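Local coordinates for protein phosphodiesterase (Salpingoeca rosetta, PDB 7D7P) that belongs to the HD-clan phosphodiesterases, an all-helical family, and in this structure carries a zinc ion and a magnesium ion, at residues A[39-44]-A[134-139]; A[52-57]-A[123-128]; A[128-133]-A[249-254]. All coordinates share one frame; numbering follows the deposited sequence.

Contact 1: residues A[39-44]-A[134-139]; sequences AAMDAE and VELLAM
A39 and M41 lie on an irregular segment that passes one turn of helix 133-145, and the backbones come closest where CA of A39 stands 7.3 Å from CA of L136. The segment is bent at A40, the centre of an inverse gamma turn, in which M41 N makes a weak bond to A39 O. A39 and M41 both turn their side chains toward the helix, where L136 receives them on a single methyl group. SD of M41 lies 3.6 Å from CD2 of L136, with CG of M41 the next atom, somewhat farther off. The two side chains cross obliquely. M41 sends its CG away from its own carbonyl carbon (chi1 -56°) and then bends at the sulfur (chi3 62°), which turns CE away from the leucine and onto T128. The same CD2 of L136 is touched more loosely by A39, whose CB is 4.3 Å away. The leucine stands with CG anti to its backbone N, and its other methyl, CD1, reaches L123 of helix 109-126, so one residue bridges two neighbours with its two branches. Polar bonds flank this apolar patch: A39 pairs by its backbone with I131, and A40 N binds the carboxylate of E133. D42 ends the irregular part as the N-cap of helix 43-47, its OD2 making a weak hydrogen bond to K45 N. The example shows a division of labour: main-chain and carboxylate bonds probably set the course of the segment, while the sulfur and methyl groups contribute dispersion and exclude water.

Contact 2: residues A[52-57]-A[123-128]; sequences FTWDFD and LTSVAT
OG of S125 sits at the meeting point of three groups: it hydrogen-bonds to L121 O one turn back in helix 109-126, and it faces the rims of two aromatic rings, F52 and W54. The approach to F52 is in the ring plane, with OG of S125 3.9 Å from CZ of F52. The indole is met in the same manner, near its plane, with OG of S125 3.7 Å from CZ2 of W54. Neither is a hydrogen bond; the oxygen faces ring C-H edges, which are likely to be slightly positive and would suit its partial negative charge. Beside the serine, T124 meets F52 with carbon instead of oxygen. Its CG2 is anti to the backbone N and lies 3.6 Å from CE2 of F52, approaching the ring obliquely and from the opposite direction, with CB of T124 almost as near. The same rotation (chi1 -57°) places OG1 beside the helix backbone, where it bonds to Y120 O. Just after F52 the chain makes a type I turn from T53 to F56. Its closing bond is weak; an ST turn adds a second bond, D55 N donating to OG1 of T53 over 3.3 Å at 146°. K266 further ties the turn by binding the carbonyls of W54 and F56, and W54 meets F336 edge-to-face. Both hydroxyls on the helix thus find their polar partners within the helix itself. With both oxygens engaged by carbonyls of the preceding turn, packing this serine and threonine against the rings probably costs little in polar terms.

Contact 3: residues A[128-133]-A[249-254]; sequences TEFITE and LFVLAV
F130 and I131 belong to the connection between two successive helices of this all-helical fold, 109-126 and 133-145, and they lay it against a third, helix 245-260. Two consecutive residues of that helix, V251 and L252, receive them as two separate pairs. I131 is fully stretched: CG1 is anti to the backbone N (chi1 -163°) and the chain continues straight to CD1 (chi2 177°), so that a CB set off at an angle to the helix still delivers its tip there. CD1 of I131 comes within 3.9 Å of CD2 of L252. The leucine likewise leaves its backbone off to the side and closes in with its end, CG turned away from the carbonyl carbon (chi1 -58°). F130 adopts the rarer arrangement, its ring placed between the backbone N and the carbonyl carbon, and its CB points toward the helix. All four residues are buried and apolar, and L252 also packs on E135 and M139 of helix 133-145. T132 follows as the N-cap of that helix, its OG1 bonded to E135 N. Helices 109-126 and 245-260 also carry zinc ligands, H111 and D260, and H146 and D147 follow directly after helix 133-145. In the aromatic pair, CG1 of V251 approaches the ring obliquely, 4.1 Å from CZ of F130 and 4.2 Å from CE1 of F130.

Overall arrangement
From the N terminus, residues 39-44 come first and pair with helix 133-145, so contact 1 closes a long loop of mostly helical chain. Within that loop falls contact 2, where the end of helix 109-126 comes back to the segment that follows helix 43-47. Contact 3 opens once contact 2 has closed, the two sharing T128, and it crosses contact 1 because its segments alternate with those of contact 1 along the chain. Together they tie the N-terminal segments, the consecutive helices 109-126 and 133-145, and the distant helix 245-260. L123, in segment 123-128, packs on M139 of contact 1 and I131 of contact 3.

Contact 1: residues A[39-44]-A[134-139]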
loop_
_atom_site.group_PDB
_atom_site.type_symbol
_atom_site.label_atom_id
_atom_site.label_comp_id
_atom_site.label_asym_id
_atom_site.label_seq_id
_atom_site.Cartn_x
_atom_site.Cartn_y
_atom_site.Cartn_z
ATOM N N ALA A 39 -21.000 -30.974 -8.495
ATOM C CA ALA A 39 -20.042 -32.062 -8.370
ATOM C C ALA A 39 -20.219 -32.789 -7.042
ATOM O O ALA A 39 -20.689 -32.221 -6.053
ATOM C CB ALA A 39 -18.613 -31.535 -8.495
ATOM N N ALA A 40 -19.835 -34.064 -7.030
ATOM C CA ALA A 40 -19.954 -34.903 -5.839
ATOM C C ALA A 40 -18.771 -34.612 -4.923
ATOM O O ALA A 40 -17.729 -35.268 -4.985
ATOM C CB ALA A 40 -20.018 -36.377 -6.223
ATOM N N MET A 41 -18.932 -33.608 -4.063
ATOM C CA MET A 41 -17.893 -33.224 -3.120
ATOM C C MET A 41 -18.522 -32.845 -1.789
ATOM O O MET A 41 -19.543 -32.153 -1.751
ATOM C CB MET A 41 -17.057 -32.042 -3.633
ATOM C CG MET A 41 -16.403 -32.252 -4.987
ATOM S SD MET A 41 -16.074 -30.695 -5.841
ATOM C CE MET A 41 -14.921 -29.910 -4.717
ATOM N N ASP A 42 -17.906 -33.303 -0.702
ATOM C CA ASP A 42 -18.187 -32.807 0.641
ATOM C C ASP A 42 -16.892 -32.218 1.179
ATOM O O ASP A 42 -15.935 -32.954 1.449
ATOM C CB ASP A 42 -18.718 -33.905 1.558
ATOM C CG ASP A 42 -19.040 -33.389 2.947
ATOM O OD1 ASP A 42 -19.987 -32.583 3.075
ATOM O OD2 ASP A 42 -18.344 -33.781 3.907
ATOM N N ALA A 43 -16.871 -30.890 1.338
ATOM C CA ALA A 43 -15.632 -30.184 1.644
ATOM C C ALA A 43 -15.000 -30.659 2.945
ATOM O O ALA A 43 -13.769 -30.683 3.060
ATOM C CB ALA A 43 -15.893 -28.679 1.704
ATOM N N GLU A 44 -15.813 -31.040 3.932
ATOM C CA GLU A 44 -15.265 -31.343 5.250
ATOM C C GLU A 44 -14.559 -32.690 5.264
ATOM O O GLU A 44 -13.540 -32.856 5.945
ATOM C CB GLU A 44 -16.372 -31.290 6.299
ATOM C CG GLU A 44 -17.044 -29.935 6.370
ATOM C CD GLU A 44 -17.698 -29.674 7.706
ATOM O OE1 GLU A 44 -17.522 -30.491 8.636
ATOM O OE2 GLU A 44 -18.373 -28.630 7.835
ATOM N N VAL A 134 -17.881 -32.043 -14.556
ATOM C CA VAL A 134 -17.036 -31.851 -15.730
ATOM C C VAL A 134 -16.115 -30.651 -15.535
ATOM O O VAL A 134 -14.927 -30.703 -15.875
ATOM C CB VAL A 134 -17.903 -31.712 -16.995
ATOM C CG1 VAL A 134 -17.073 -31.200 -18.164
ATOM C CG2 VAL A 134 -18.550 -33.046 -17.347
ATOM N N GLU A 135 -16.639 -29.560 -14.967
ATOM C CA GLU A 135 -15.811 -28.383 -14.722
ATOM C C GLU A 135 -14.724 -28.664 -13.691
ATOM O O GLU A 135 -13.636 -28.084 -13.770
ATOM C CB GLU A 135 -16.684 -27.209 -14.273
ATOM C CG GLU A 135 -17.629 -26.690 -15.352
ATOM C CD GLU A 135 -18.747 -25.829 -14.793
ATOM O OE1 GLU A 135 -18.885 -25.752 -13.552
ATOM O OE2 GLU A 135 -19.495 -25.235 -15.598
ATOM N N LEU A 136 -14.992 -29.547 -12.728
ATOM C CA LEU A 136 -13.967 -29.913 -11.756
ATOM C C LEU A 136 -12.811 -30.639 -12.430
ATOM O O LEU A 136 -11.640 -30.317 -12.195
ATOM C CB LEU A 136 -14.574 -30.777 -10.650
ATOM C CG LEU A 136 -13.609 -31.286 -9.579
ATOM C CD1 LEU A 136 -12.977 -30.125 -8.824
ATOM C CD2 LEU A 136 -14.322 -32.236 -8.621
ATOM N N LEU A 137 -13.124 -31.628 -13.273
ATOM C CA LEU A 137 -12.085 -32.310 -14.038
ATOM C C LEU A 137 -11.332 -31.333 -14.932
ATOM O O LEU A 137 -10.108 -31.431 -15.076
ATOM C CB LEU A 137 -12.702 -33.434 -14.872
ATOM C CG LEU A 137 -11.786 -34.168 -15.853
ATOM C CD1 LEU A 137 -10.690 -34.923 -15.112
ATOM C CD2 LEU A 137 -12.591 -35.113 -16.738
ATOM N N ALA A 138 -12.046 -30.375 -15.531
ATOM C CA ALA A 138 -11.396 -29.391 -16.392
ATOM C C ALA A 138 -10.441 -28.495 -15.612
ATOM O O ALA A 138 -9.398 -28.096 -16.141
ATOM C CB ALA A 138 -12.446 -28.540 -17.106
ATOM N N MET A 139 -10.778 -28.161 -14.364
ATOM C CA MET A 139 -9.904 -27.292 -13.582
ATOM C C MET A 139 -8.608 -28.000 -13.208
ATOM O O MET A 139 -7.546 -27.370 -13.150
ATOM C CB MET A 139 -10.633 -26.800 -12.333
ATOM C CG MET A 139 -11.771 -25.833 -12.633
ATOM S SD MET A 139 -11.209 -24.366 -13.522
ATOM C CE MET A 139 -10.247 -23.566 -12.239
#

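Contact 2: residues A[52-57]-A[123-128]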
loop_
_atom_site.group_PDB
_atom_site.type_symbol
_atom_site.label_atom_id
_atom_site.label_comp_id
_atom_site.label_asym_id
_atom_site.label_seq_id
_atom_site.Cartn_x
_atom_site.Cartn_y
_atom_site.Cartn_z
ATOM N N PHE A 52 -4.823 -32.098 2.401
ATOM C CA PHE A 52 -5.341 -30.738 2.555
ATOM C C PHE A 52 -4.429 -29.962 3.497
ATOM O O PHE A 52 -4.572 -30.008 4.720
ATOM C CB PHE A 52 -6.777 -30.766 3.064
ATOM C CG PHE A 52 -7.553 -29.515 2.757
ATOM C CD1 PHE A 52 -7.556 -28.449 3.640
ATOM C CD2 PHE A 52 -8.273 -29.405 1.581
ATOM C CE1 PHE A 52 -8.266 -27.295 3.358
ATOM C CE2 PHE A 52 -8.985 -28.255 1.291
ATOM C CZ PHE A 52 -8.982 -27.199 2.181
ATOM N N THR A 53 -3.478 -29.229 2.920
ATOM C CA THR A 53 -2.578 -28.391 3.707
ATOM C C THR A 53 -2.145 -27.203 2.859
ATOM O O THR A 53 -1.615 -27.380 1.759
ATOM C CB THR A 53 -1.360 -29.181 4.202
ATOM O OG1 THR A 53 -0.352 -28.274 4.670
ATOM C CG2 THR A 53 -0.782 -30.057 3.096
ATOM N N TRP A 54 -2.384 -25.995 3.372
ATOM C CA TRP A 54 -2.003 -24.777 2.669
ATOM C C TRP A 54 -0.501 -24.524 2.697
ATOM O O TRP A 54 -0.026 -23.637 1.980
ATOM C CB TRP A 54 -2.747 -23.579 3.266
ATOM C CG TRP A 54 -4.223 -23.599 2.998
ATOM C CD1 TRP A 54 -5.185 -24.206 3.751
ATOM C CD2 TRP A 54 -4.904 -22.986 1.897
ATOM N NE1 TRP A 54 -6.423 -24.007 3.188
ATOM C CE2 TRP A 54 -6.277 -23.262 2.047
ATOM C CE3 TRP A 54 -4.484 -22.234 0.794
ATOM C CZ2 TRP A 54 -7.234 -22.811 1.139
ATOM C CZ3 TRP A 54 -5.436 -21.785 -0.105
ATOM C CH2 TRP A 54 -6.794 -22.075 0.073
ATOM N N ASP A 55 0.250 -25.276 3.498
ATOM C CA ASP A 55 1.699 -25.148 3.574
ATOM C C ASP A 55 2.422 -25.988 2.527
ATOM O O ASP A 55 3.655 -26.060 2.557
ATOM C CB ASP A 55 2.189 -25.540 4.970
ATOM C CG ASP A 55 1.825 -24.515 6.029
ATOM O OD1 ASP A 55 1.186 -23.495 5.687
ATOM O OD2 ASP A 55 2.179 -24.733 7.207
ATOM N N PHE A 56 1.688 -26.613 1.608
ATOM C CA PHE A 56 2.302 -27.490 0.619
ATOM C C PHE A 56 3.282 -26.723 -0.261
ATOM O O PHE A 56 2.981 -25.627 -0.745
ATOM C CB PHE A 56 1.222 -28.150 -0.242
ATOM C CG PHE A 56 1.761 -28.904 -1.425
ATOM C CD1 PHE A 56 2.271 -30.183 -1.275
ATOM C CD2 PHE A 56 1.761 -28.331 -2.687
ATOM C CE1 PHE A 56 2.769 -30.878 -2.363
ATOM C CE2 PHE A 56 2.258 -29.021 -3.777
ATOM C CZ PHE A 56 2.764 -30.297 -3.614
ATOM N N ASP A 57 4.459 -27.311 -0.469
ATOM C CA ASP A 57 5.492 -26.731 -1.319
ATOM C C ASP A 57 6.136 -27.853 -2.119
ATOM O O ASP A 57 6.715 -28.778 -1.541
ATOM C CB ASP A 57 6.542 -25.985 -0.487
ATOM C CG ASP A 57 7.428 -25.093 -1.334
ATOM O OD1 ASP A 57 7.320 -25.150 -2.576
ATOM O OD2 ASP A 57 8.227 -24.327 -0.758
ATOM N N LEU A 123 -10.935 -24.826 -4.687
ATOM C CA LEU A 123 -12.234 -25.358 -5.090
ATOM C C LEU A 123 -12.910 -26.092 -3.940
ATOM O O LEU A 123 -14.132 -26.007 -3.776
ATOM C CB LEU A 123 -12.077 -26.288 -6.293
ATOM C CG LEU A 123 -11.577 -25.679 -7.603
ATOM C CD1 LEU A 123 -11.477 -26.759 -8.667
ATOM C CD2 LEU A 123 -12.475 -24.537 -8.064
ATOM N N THR A 124 -12.132 -26.823 -3.139
ATOM C CA THR A 124 -12.695 -27.492 -1.974
ATOM C C THR A 124 -13.256 -26.487 -0.976
ATOM O O THR A 124 -14.255 -26.769 -0.304
ATOM C CB THR A 124 -11.630 -28.369 -1.309
ATOM O OG1 THR A 124 -11.121 -29.309 -2.264
ATOM C CG2 THR A 124 -12.209 -29.126 -0.124
ATOM N N SER A 125 -12.651 -25.302 -0.891
ATOM C CA SER A 125 -13.057 -24.327 0.114
ATOM C C SER A 125 -14.335 -23.587 -0.271
ATOM O O SER A 125 -15.162 -23.297 0.599
ATOM C CB SER A 125 -11.921 -23.332 0.368
ATOM O OG SER A 125 -10.739 -24.001 0.770
ATOM N N VAL A 126 -14.512 -23.252 -1.549
ATOM C CA VAL A 126 -15.593 -22.336 -1.930
ATOM C C VAL A 126 -16.484 -22.859 -3.047
ATOM O O VAL A 126 -17.577 -22.299 -3.254
ATOM C CB VAL A 126 -15.022 -20.954 -2.318
ATOM C CG1 VAL A 126 -14.191 -20.369 -1.189
ATOM C CG2 VAL A 126 -14.210 -21.050 -3.600
ATOM N N ALA A 127 -16.110 -23.889 -3.805
ATOM C CA ALA A 127 -16.824 -24.231 -5.030
ATOM C C ALA A 127 -17.627 -25.524 -4.949
ATOM O O ALA A 127 -18.253 -25.902 -5.944
ATOM C CB ALA A 127 -15.842 -24.322 -6.205
ATOM N N THR A 128 -17.647 -26.200 -3.799
ATOM C CA THR A 128 -18.253 -27.527 -3.729
ATOM C C THR A 128 -19.733 -27.534 -4.098
ATOM O O THR A 128 -20.255 -28.587 -4.482
ATOM C CB THR A 128 -18.091 -28.120 -2.327
ATOM O OG1 THR A 128 -18.746 -27.276 -1.372
ATOM C CG2 THR A 128 -16.622 -28.247 -1.968
#

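Contact 3: residues A[128-133]-A[249-254]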
loop_
_atom_site.group_PDB
_atom_site.type_symbol
_atom_site.label_atom_id
_atom_site.label_comp_id
_atom_site.label_asym_id
_atom_site.label_seq_id
_atom_site.Cartn_x
_atom_site.Cartn_y
_atom_site.Cartn_z
ATOM N N THR A 128 -17.647 -26.200 -3.799
ATOM C CA THR A 128 -18.253 -27.527 -3.729
ATOM C C THR A 128 -19.733 -27.534 -4.098
ATOM O O THR A 128 -20.255 -28.587 -4.482
ATOM C CB THR A 128 -18.091 -28.120 -2.327
ATOM O OG1 THR A 128 -18.746 -27.276 -1.372
ATOM C CG2 THR A 128 -16.622 -28.247 -1.968
ATOM N N GLU A 129 -20.423 -26.398 -4.004
ATOM C CA GLU A 129 -21.869 -26.383 -4.168
ATOM C C GLU A 129 -22.342 -25.740 -5.467
ATOM O O GLU A 129 -23.555 -25.652 -5.684
ATOM C CB GLU A 129 -22.525 -25.686 -2.969
ATOM C CG GLU A 129 -22.415 -26.483 -1.671
ATOM C CD GLU A 129 -23.583 -26.248 -0.731
ATOM O OE1 GLU A 129 -24.454 -25.414 -1.057
ATOM O OE2 GLU A 129 -23.628 -26.898 0.337
ATOM N N PHE A 130 -21.437 -25.295 -6.340
ATOM C CA PHE A 130 -21.854 -24.825 -7.657
ATOM C C PHE A 130 -21.043 -25.381 -8.818
ATOM O O PHE A 130 -21.580 -25.443 -9.932
ATOM C CB PHE A 130 -21.850 -23.285 -7.727
ATOM C CG PHE A 130 -20.520 -22.641 -7.417
ATOM C CD1 PHE A 130 -19.536 -22.537 -8.388
ATOM C CD2 PHE A 130 -20.276 -22.097 -6.166
ATOM C CE1 PHE A 130 -18.323 -21.929 -8.107
ATOM C CE2 PHE A 130 -19.066 -21.486 -5.881
ATOM C CZ PHE A 130 -18.089 -21.403 -6.854
ATOM N N ILE A 131 -19.793 -25.801 -8.613
ATOM C CA ILE A 131 -19.015 -26.363 -9.711
ATOM C C ILE A 131 -19.602 -27.709 -10.117
ATOM O O ILE A 131 -20.083 -28.482 -9.277
ATOM C CB ILE A 131 -17.530 -26.489 -9.324
ATOM C CG1 ILE A 131 -16.665 -26.660 -10.575
ATOM C CG2 ILE A 131 -17.297 -27.654 -8.371
ATOM C CD1 ILE A 131 -15.176 -26.708 -10.290
ATOM N N THR A 132 -19.587 -27.986 -11.417
ATOM C CA THR A 132 -20.061 -29.265 -11.920
ATOM C C THR A 132 -18.917 -30.273 -11.971
ATOM O O THR A 132 -17.739 -29.929 -11.851
ATOM C CB THR A 132 -20.691 -29.110 -13.306
ATOM O OG1 THR A 132 -19.659 -29.033 -14.298
ATOM C CG2 THR A 132 -21.551 -27.854 -13.366
ATOM N N GLU A 133 -19.287 -31.542 -12.158
ATOM C CA GLU A 133 -18.292 -32.608 -12.215
ATOM C C GLU A 133 -17.345 -32.421 -13.393
ATOM O O GLU A 133 -16.132 -32.620 -13.261
ATOM C CB GLU A 133 -18.988 -33.965 -12.300
ATOM C CG GLU A 133 -18.119 -35.130 -11.875
ATOM C CD GLU A 133 -17.827 -35.116 -10.391
ATOM O OE1 GLU A 133 -18.745 -34.794 -9.607
ATOM O OE2 GLU A 133 -16.679 -35.426 -10.007
ATOM N N LEU A 249 -18.179 -19.590 -14.896
ATOM C CA LEU A 249 -16.896 -19.701 -15.583
ATOM C C LEU A 249 -15.965 -18.560 -15.193
ATOM O O LEU A 249 -14.753 -18.761 -15.045
ATOM C CB LEU A 249 -17.108 -19.731 -17.097
ATOM C CG LEU A 249 -15.837 -19.828 -17.947
ATOM C CD1 LEU A 249 -14.994 -21.029 -17.530
ATOM C CD2 LEU A 249 -16.169 -19.892 -19.433
ATOM N N PHE A 250 -16.513 -17.353 -15.022
ATOM C CA PHE A 250 -15.702 -16.229 -14.563
ATOM C C PHE A 250 -15.065 -16.528 -13.211
ATOM O O PHE A 250 -13.886 -16.224 -12.990
ATOM C CB PHE A 250 -16.559 -14.964 -14.489
ATOM C CG PHE A 250 -15.866 -13.794 -13.841
ATOM C CD1 PHE A 250 -14.952 -13.035 -14.552
ATOM C CD2 PHE A 250 -16.141 -13.445 -12.530
ATOM C CE1 PHE A 250 -14.317 -11.958 -13.965
ATOM C CE2 PHE A 250 -15.509 -12.368 -11.936
ATOM C CZ PHE A 250 -14.596 -11.626 -12.655
ATOM N N VAL A 251 -15.831 -17.131 -12.298
ATOM C CA VAL A 251 -15.311 -17.469 -10.975
ATOM C C VAL A 251 -14.200 -18.508 -11.082
ATOM O O VAL A 251 -13.176 -18.413 -10.395
ATOM C CB VAL A 251 -16.457 -17.949 -10.065
ATOM C CG1 VAL A 251 -15.908 -18.579 -8.791
ATOM C CG2 VAL A 251 -17.389 -16.791 -9.738
ATOM N N LEU A 252 -14.383 -19.513 -11.942
ATOM C CA LEU A 252 -13.329 -20.504 -12.150
ATOM C C LEU A 252 -12.060 -19.851 -12.686
ATOM O O LEU A 252 -10.951 -20.183 -12.251
ATOM C CB LEU A 252 -13.812 -21.599 -13.102
ATOM C CG LEU A 252 -15.070 -22.366 -12.688
ATOM C CD1 LEU A 252 -15.412 -23.429 -13.720
ATOM C CD2 LEU A 252 -14.898 -22.983 -11.310
ATOM N N ALA A 253 -12.205 -18.922 -13.634
ATOM C CA ALA A 253 -11.048 -18.191 -14.134
ATOM C C ALA A 253 -10.402 -17.362 -13.030
ATOM O O ALA A 253 -9.172 -17.256 -12.962
ATOM C CB ALA A 253 -11.459 -17.299 -15.306
ATOM N N VAL A 254 -11.218 -16.766 -12.158
ATOM C CA VAL A 254 -10.683 -15.993 -11.043
ATOM C C VAL A 254 -9.906 -16.897 -10.091
ATOM O O VAL A 254 -8.836 -16.523 -9.592
ATOM C CB VAL A 254 -11.825 -15.247 -10.325
ATOM C CG1 VAL A 254 -11.397 -14.800 -8.933
ATOM C CG2 VAL A 254 -12.287 -14.055 -11.155
#